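Long-range contacts in alpha-fucosidase (Bifidobacterium bifidum, PDB 2EAB), which probably cleaves alpha-1,2-linked L-fucose from glycans by hydrolysis, this chain being the catalytic-domain portion of a longer, calcium-binding protein: residues R71-E76 / Y136-D141; L229-A234 / Y242-K247. All blocks are in the same frame, centred on the assembly; numbering follows the deposited sequence.

Interaction 1 (R71-E76 / Y136-D141); sequences RVTFNE and YLNWGD
A classic beta bulge joins strand 69-76 to strand 140-145 in the seven-stranded antiparallel sheet of the N-terminal domain: W139 and G140 both face F74. F74 N donates to G140 O at 2.8 Å, while F74 O takes G140 N at 3.3 Å and, weakly, W139 N. The bulge brings the W139 indole alongside F74, whose CD2 edge points at the face of the five-membered ring, CD2 lying 3.7 Å from W139 CG with the ring planes at 87°, a T-shaped stack. Beyond it, E76 CB packs 3.5 Å from W139 CE3, and a water bridges E76 O and L137 O.

At the other end T73 and D141 form a non-hydrogen-bonded pair. R71, fully extended with CG anti to its N (chi1 -176°), reaches D141 side-on in a salt bridge, R71 NE lying 2.7 Å from D141 OD1 and NH2 donating to the same oxygen; OD1 lies in the guanidinium plane, but both nitrogens meet it from above the carboxylate plane. D43 takes R71 NH1 in a second salt bridge. With D141 replaced by alanine, NE and NH2 of R71 would probably lose their carboxylate, leaving D43 at NH1, and T73 OG1 would lose this acceptor. That hydroxyl is the third donor to OD1, T73 OG1 standing 2.9 Å from D141 OD1 and nearly in line with the CG-OD1 bond.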
loop_
_atom_site.group_PDB
_atom_site.type_symbol
_atom_site.label_atom_id
_atom_site.label_comp_id
_atom_site.label_asym_id
_atom_site.label_seq_id
_atom_site.Cartn_x
_atom_site.Cartn_y
_atom_site.Cartn_z
ATOM N N ARG A 71 12.091 14.815 -20.902
ATOM C CA ARG A 71 12.639 14.000 -19.832
ATOM C C ARG A 71 11.579 13.033 -19.323
ATOM O O ARG A 71 10.441 13.431 -19.050
ATOM C CB ARG A 71 13.115 14.904 -18.694
ATOM C CG ARG A 71 13.788 14.181 -17.543
ATOM C CD ARG A 71 14.212 15.169 -16.482
ATOM N NE ARG A 71 14.758 14.487 -15.311
ATOM C CZ ARG A 71 15.216 15.095 -14.219
ATOM N NH1 ARG A 71 15.202 16.421 -14.115
ATOM N NH2 ARG A 71 15.691 14.368 -13.215
ATOM N N VAL A 72 11.967 11.765 -19.217
ATOM C CA VAL A 72 11.177 10.755 -18.521
ATOM C C VAL A 72 12.068 10.150 -17.445
ATOM O O VAL A 72 13.020 9.430 -17.744
ATOM C CB VAL A 72 10.662 9.654 -19.475
ATOM C CG1 VAL A 72 9.828 8.626 -18.712
ATOM C CG2 VAL A 72 9.862 10.263 -20.621
ATOM N N THR A 73 11.774 10.471 -16.193
ATOM C CA THR A 73 12.525 9.920 -15.074
ATOM C C THR A 73 12.223 8.423 -14.991
ATOM O O THR A 73 11.065 8.014 -15.125
ATOM C CB THR A 73 12.193 10.693 -13.788
ATOM O OG1 THR A 73 12.598 12.061 -13.954
ATOM C CG2 THR A 73 12.899 10.101 -12.578
ATOM N N PHE A 74 13.261 7.616 -14.800
ATOM C CA PHE A 74 13.167 6.173 -15.002
ATOM C C PHE A 74 13.478 5.373 -13.745
ATOM O O PHE A 74 14.417 5.702 -13.009
ATOM C CB PHE A 74 14.102 5.748 -16.143
ATOM C CG PHE A 74 13.937 4.315 -16.559
ATOM C CD1 PHE A 74 12.947 3.949 -17.464
ATOM C CD2 PHE A 74 14.758 3.326 -16.029
ATOM C CE1 PHE A 74 12.786 2.620 -17.844
ATOM C CE2 PHE A 74 14.599 1.995 -16.401
ATOM C CZ PHE A 74 13.607 1.643 -17.311
ATOM N N ASN A 75 12.691 4.316 -13.531
ATOM C CA ASN A 75 12.849 3.410 -12.399
ATOM C C ASN A 75 12.718 1.955 -12.812
ATOM O O ASN A 75 11.967 1.616 -13.737
ATOM C CB ASN A 75 11.758 3.660 -11.354
ATOM C CG ASN A 75 12.022 4.878 -10.500
ATOM O OD1 ASN A 75 12.837 4.841 -9.570
ATOM N ND2 ASN A 75 11.318 5.950 -10.785
ATOM N N GLU A 76 13.424 1.093 -12.089
ATOM C CA GLU A 76 13.123 -0.336 -12.072
ATOM C C GLU A 76 13.070 -0.783 -10.607
ATOM O O GLU A 76 13.946 -0.428 -9.804
ATOM C CB GLU A 76 14.148 -1.143 -12.875
ATOM C CG GLU A 76 13.634 -2.504 -13.372
ATOM C CD GLU A 76 13.843 -3.655 -12.400
ATOM O OE1 GLU A 76 13.325 -4.766 -12.688
ATOM O OE2 GLU A 76 14.526 -3.461 -11.369
ATOM N N TYR A 136 16.120 2.124 -1.939
ATOM C CA TYR A 136 15.682 2.119 -3.323
ATOM C C TYR A 136 16.293 3.301 -4.059
ATOM O O TYR A 136 16.289 4.416 -3.538
ATOM C CB TYR A 136 14.168 2.259 -3.350
ATOM C CG TYR A 136 13.530 2.151 -4.717
ATOM C CD1 TYR A 136 13.736 1.033 -5.515
ATOM C CD2 TYR A 136 12.679 3.148 -5.190
ATOM C CE1 TYR A 136 13.120 0.912 -6.754
ATOM C CE2 TYR A 136 12.062 3.044 -6.435
ATOM C CZ TYR A 136 12.285 1.920 -7.206
ATOM O OH TYR A 136 11.666 1.782 -8.426
ATOM N N LEU A 137 16.790 3.052 -5.269
ATOM C CA LEU A 137 17.431 4.081 -6.091
ATOM C C LEU A 137 16.591 4.493 -7.282
ATOM O O LEU A 137 16.073 3.632 -7.999
ATOM C CB LEU A 137 18.739 3.550 -6.682
ATOM C CG LEU A 137 19.892 3.123 -5.783
ATOM C CD1 LEU A 137 21.041 2.581 -6.605
ATOM C CD2 LEU A 137 20.355 4.250 -4.920
ATOM N N ASN A 138 16.513 5.799 -7.541
ATOM C CA ASN A 138 16.174 6.247 -8.885
ATOM C C ASN A 138 17.207 5.645 -9.834
ATOM O O ASN A 138 18.409 5.738 -9.580
ATOM C CB ASN A 138 16.199 7.769 -8.995
ATOM C CG ASN A 138 16.214 8.240 -10.437
ATOM O OD1 ASN A 138 15.232 8.079 -11.173
ATOM N ND2 ASN A 138 17.336 8.794 -10.863
ATOM N N TRP A 139 16.746 5.026 -10.916
ATOM C CA TRP A 139 17.651 4.429 -11.893
ATOM C C TRP A 139 18.381 5.537 -12.653
ATOM O O TRP A 139 19.619 5.569 -12.698
ATOM C CB TRP A 139 16.877 3.516 -12.844
ATOM C CG TRP A 139 17.709 2.784 -13.856
ATOM C CD1 TRP A 139 18.450 3.329 -14.869
ATOM C CD2 TRP A 139 17.848 1.368 -13.976
ATOM N NE1 TRP A 139 19.053 2.335 -15.599
ATOM C CE2 TRP A 139 18.703 1.122 -15.072
ATOM C CE3 TRP A 139 17.343 0.279 -13.254
ATOM C CZ2 TRP A 139 19.055 -0.167 -15.472
ATOM C CZ3 TRP A 139 17.693 -1.002 -13.652
ATOM C CH2 TRP A 139 18.543 -1.214 -14.751
ATOM N N GLY A 140 17.606 6.451 -13.230
ATOM C CA GLY A 140 18.147 7.579 -13.973
ATOM C C GLY A 140 17.036 8.275 -14.721
ATOM O O GLY A 140 15.921 8.422 -14.200
ATOM N N ASP A 141 17.343 8.700 -15.942
ATOM C CA ASP A 141 16.382 9.393 -16.795
ATOM C C ASP A 141 16.568 9.002 -18.249
ATOM O O ASP A 141 17.662 8.625 -18.661
ATOM C CB ASP A 141 16.548 10.913 -16.692
ATOM C CG ASP A 141 16.400 11.431 -15.279
ATOM O OD1 ASP A 141 15.274 11.820 -14.906
ATOM O OD2 ASP A 141 17.415 11.457 -14.550
HETATM O O HOH W 1 14.584 2.359 -9.740
#

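Interaction 2 (L229-A234 / Y242-K247); sequences LTVKGA and YNSQIK
Six backbone hydrogen bonds, two at each of three pairs, tie L229 to I246, V231 to S244 and G233 to Y242 across the antiparallel hairpin of strands 228-235 and 241-250, which lies between strands 217-225 and 273-282 in the nine-stranded antiparallel sheet of the N-terminal domain. They are short and straight: S244 N to V231 O measures 2.8 Å with 171° at the hydrogen, and the segment axes run at 175°. Between these pairs the alpha carbons add CA-H...O contacts, the shortest from Q245 CA to L229 O at 3.1 Å.

On the face of T230, K232, N243 and Q245, Q245 NE2 donates to N243 OD1 at 3.0 Å along its own strand, and N301 of helix 297-314 binds both amides. T230 OG1 rests 3.4 Å from Q245 CG, and K232 CB lies 3.5 Å from N243 ND2.

On the face of L229, V231, Y242, S244 and I246, the Y242 ring folds across to its hydrogen-bonded partner on the facing strand, G233: with CG between the backbone N and carbonyl carbon (chi1 63°), it lies flat against G233, whose CA sits 4.0 Å from the ring centroid, a CH-pi contact. Y242 OH is hydrogen-bonded to E220 OE1 on strand 217-225. Cohesion therefore rests mainly on the backbone ladder, while side chains link the hairpin to the adjoining helix and strand.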
loop_
_atom_site.group_PDB
_atom_site.type_symbol
_atom_site.label_atom_id
_atom_site.label_comp_id
_atom_site.label_asym_id
_atom_site.label_seq_id
_atom_site.Cartn_x
_atom_site.Cartn_y
_atom_site.Cartn_z
ATOM N N LEU A 229 20.838 1.549 -27.868
ATOM C CA LEU A 229 21.682 2.147 -26.842
ATOM C C LEU A 229 21.622 1.280 -25.586
ATOM O O LEU A 229 20.531 0.932 -25.121
ATOM C CB LEU A 229 21.179 3.557 -26.524
ATOM C CG LEU A 229 21.820 4.336 -25.373
ATOM C CD1 LEU A 229 23.208 4.816 -25.755
ATOM C CD2 LEU A 229 20.947 5.513 -24.971
ATOM N N THR A 230 22.788 0.930 -25.048
ATOM C CA THR A 230 22.873 0.095 -23.852
ATOM C C THR A 230 23.658 0.795 -22.754
ATOM O O THR A 230 24.784 1.254 -22.974
ATOM C CB THR A 230 23.542 -1.264 -24.153
ATOM O OG1 THR A 230 22.799 -1.954 -25.164
ATOM C CG2 THR A 230 23.615 -2.136 -22.896
ATOM N N VAL A 231 23.056 0.869 -21.570
ATOM C CA VAL A 231 23.757 1.316 -20.370
ATOM C C VAL A 231 23.777 0.140 -19.405
ATOM O O VAL A 231 22.723 -0.415 -19.079
ATOM C CB VAL A 231 23.060 2.533 -19.708
ATOM C CG1 VAL A 231 23.856 3.024 -18.506
ATOM C CG2 VAL A 231 22.864 3.663 -20.718
ATOM N N LYS A 232 24.965 -0.256 -18.965
ATOM C CA LYS A 232 25.082 -1.406 -18.080
ATOM C C LYS A 232 26.258 -1.240 -17.139
ATOM O O LYS A 232 27.248 -0.585 -17.474
ATOM C CB LYS A 232 25.214 -2.701 -18.886
ATOM C CG LYS A 232 26.458 -2.770 -19.766
ATOM C CD LYS A 232 26.433 -3.967 -20.696
ATOM C CE LYS A 232 27.694 -4.011 -21.543
ATOM N NZ LYS A 232 27.621 -5.053 -22.602
ATOM N N GLY A 233 26.143 -1.829 -15.958
ATOM C CA GLY A 233 27.199 -1.758 -14.962
ATOM C C GLY A 233 26.796 -2.530 -13.727
ATOM O O GLY A 233 25.894 -3.371 -13.782
ATOM N N ALA A 234 27.464 -2.243 -12.616
ATOM C CA ALA A 234 27.127 -2.847 -11.332
ATOM C C ALA A 234 27.085 -1.756 -10.278
ATOM O O ALA A 234 27.858 -0.794 -10.341
ATOM C CB ALA A 234 28.143 -3.917 -10.951
ATOM N N TYR A 242 23.122 -4.185 -13.359
ATOM C CA TYR A 242 22.017 -3.480 -13.998
ATOM C C TYR A 242 22.280 -3.284 -15.486
ATOM O O TYR A 242 23.431 -3.166 -15.919
ATOM C CB TYR A 242 21.713 -2.148 -13.300
ATOM C CG TYR A 242 22.835 -1.131 -13.329
ATOM C CD1 TYR A 242 22.967 -0.237 -14.393
ATOM C CD2 TYR A 242 23.752 -1.049 -12.282
ATOM C CE1 TYR A 242 23.997 0.706 -14.421
ATOM C CE2 TYR A 242 24.779 -0.111 -12.300
ATOM C CZ TYR A 242 24.896 0.760 -13.367
ATOM O OH TYR A 242 25.921 1.676 -13.362
ATOM N N ASN A 243 21.200 -3.246 -16.258
ATOM C CA ASN A 243 21.267 -3.154 -17.707
ATOM C C ASN A 243 19.976 -2.525 -18.211
ATOM O O ASN A 243 18.880 -2.987 -17.878
ATOM C CB ASN A 243 21.468 -4.556 -18.305
ATOM C CG ASN A 243 21.711 -4.539 -19.811
ATOM O OD1 ASN A 243 20.838 -4.168 -20.590
ATOM N ND2 ASN A 243 22.899 -4.976 -20.222
ATOM N N SER A 244 20.108 -1.458 -18.991
ATOM C CA SER A 244 18.965 -0.878 -19.681
ATOM C C SER A 244 19.292 -0.678 -21.153
ATOM O O SER A 244 20.447 -0.416 -21.518
ATOM C CB SER A 244 18.538 0.441 -19.038
ATOM O OG SER A 244 19.489 1.467 -19.268
ATOM N N GLN A 245 18.272 -0.818 -21.994
ATOM C CA GLN A 245 18.435 -0.698 -23.439
ATOM C C GLN A 245 17.283 0.056 -24.065
ATOM O O GLN A 245 16.127 -0.116 -23.664
ATOM C CB GLN A 245 18.574 -2.077 -24.086
ATOM C CG GLN A 245 19.857 -2.791 -23.691
ATOM C CD GLN A 245 19.978 -4.185 -24.247
ATOM O OE1 GLN A 245 19.622 -4.454 -25.397
ATOM N NE2 GLN A 245 20.507 -5.088 -23.430
ATOM N N ILE A 246 17.619 0.902 -25.038
ATOM C CA ILE A 246 16.637 1.616 -25.844
ATOM C C ILE A 246 16.861 1.241 -27.301
ATOM O O ILE A 246 17.930 1.502 -27.865
ATOM C CB ILE A 246 16.730 3.158 -25.687
ATOM C CG1 ILE A 246 16.604 3.566 -24.210
ATOM C CG2 ILE A 246 15.684 3.848 -26.581
ATOM C CD1 ILE A 246 16.582 5.068 -23.954
ATOM N N LYS A 247 15.854 0.607 -27.888
ATOM C CA LYS A 247 15.867 0.239 -29.298
ATOM C C LYS A 247 15.010 1.243 -30.063
ATOM O O LYS A 247 13.827 1.413 -29.765
ATOM C CB LYS A 247 15.331 -1.185 -29.467
ATOM C CG LYS A 247 15.366 -1.722 -30.890
ATOM C CD LYS A 247 14.747 -3.105 -30.948
ATOM C CE LYS A 247 14.843 -3.713 -32.340
ATOM N NZ LYS A 247 16.244 -4.017 -32.741
#

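How the interactions relate
Both contacts include antiparallel strand pairing within the N-terminal domain, but in different sheets: interaction 1, where it is confined to two bridges, in the seven-stranded one, interaction 2 in the nine-stranded one. Their centres lie 13 Å apart, and the W139 indole spans the gap, its CH2 lying 3.6 Å from Y242 CB and CZ2 packing on S244. Interaction 1 is the more deeply buried, with 11 of 12 touching residues buried, against 7 of 11 in interaction 2, where T230, K232, G233 and A234 are partly exposed. The chemistry differs as well: a bulged register with a salt bridge at one end and, at the other, Y136, whose side chain is about 7 Å from the calcium ion, versus a regular backbone ladder farther from the chain centre.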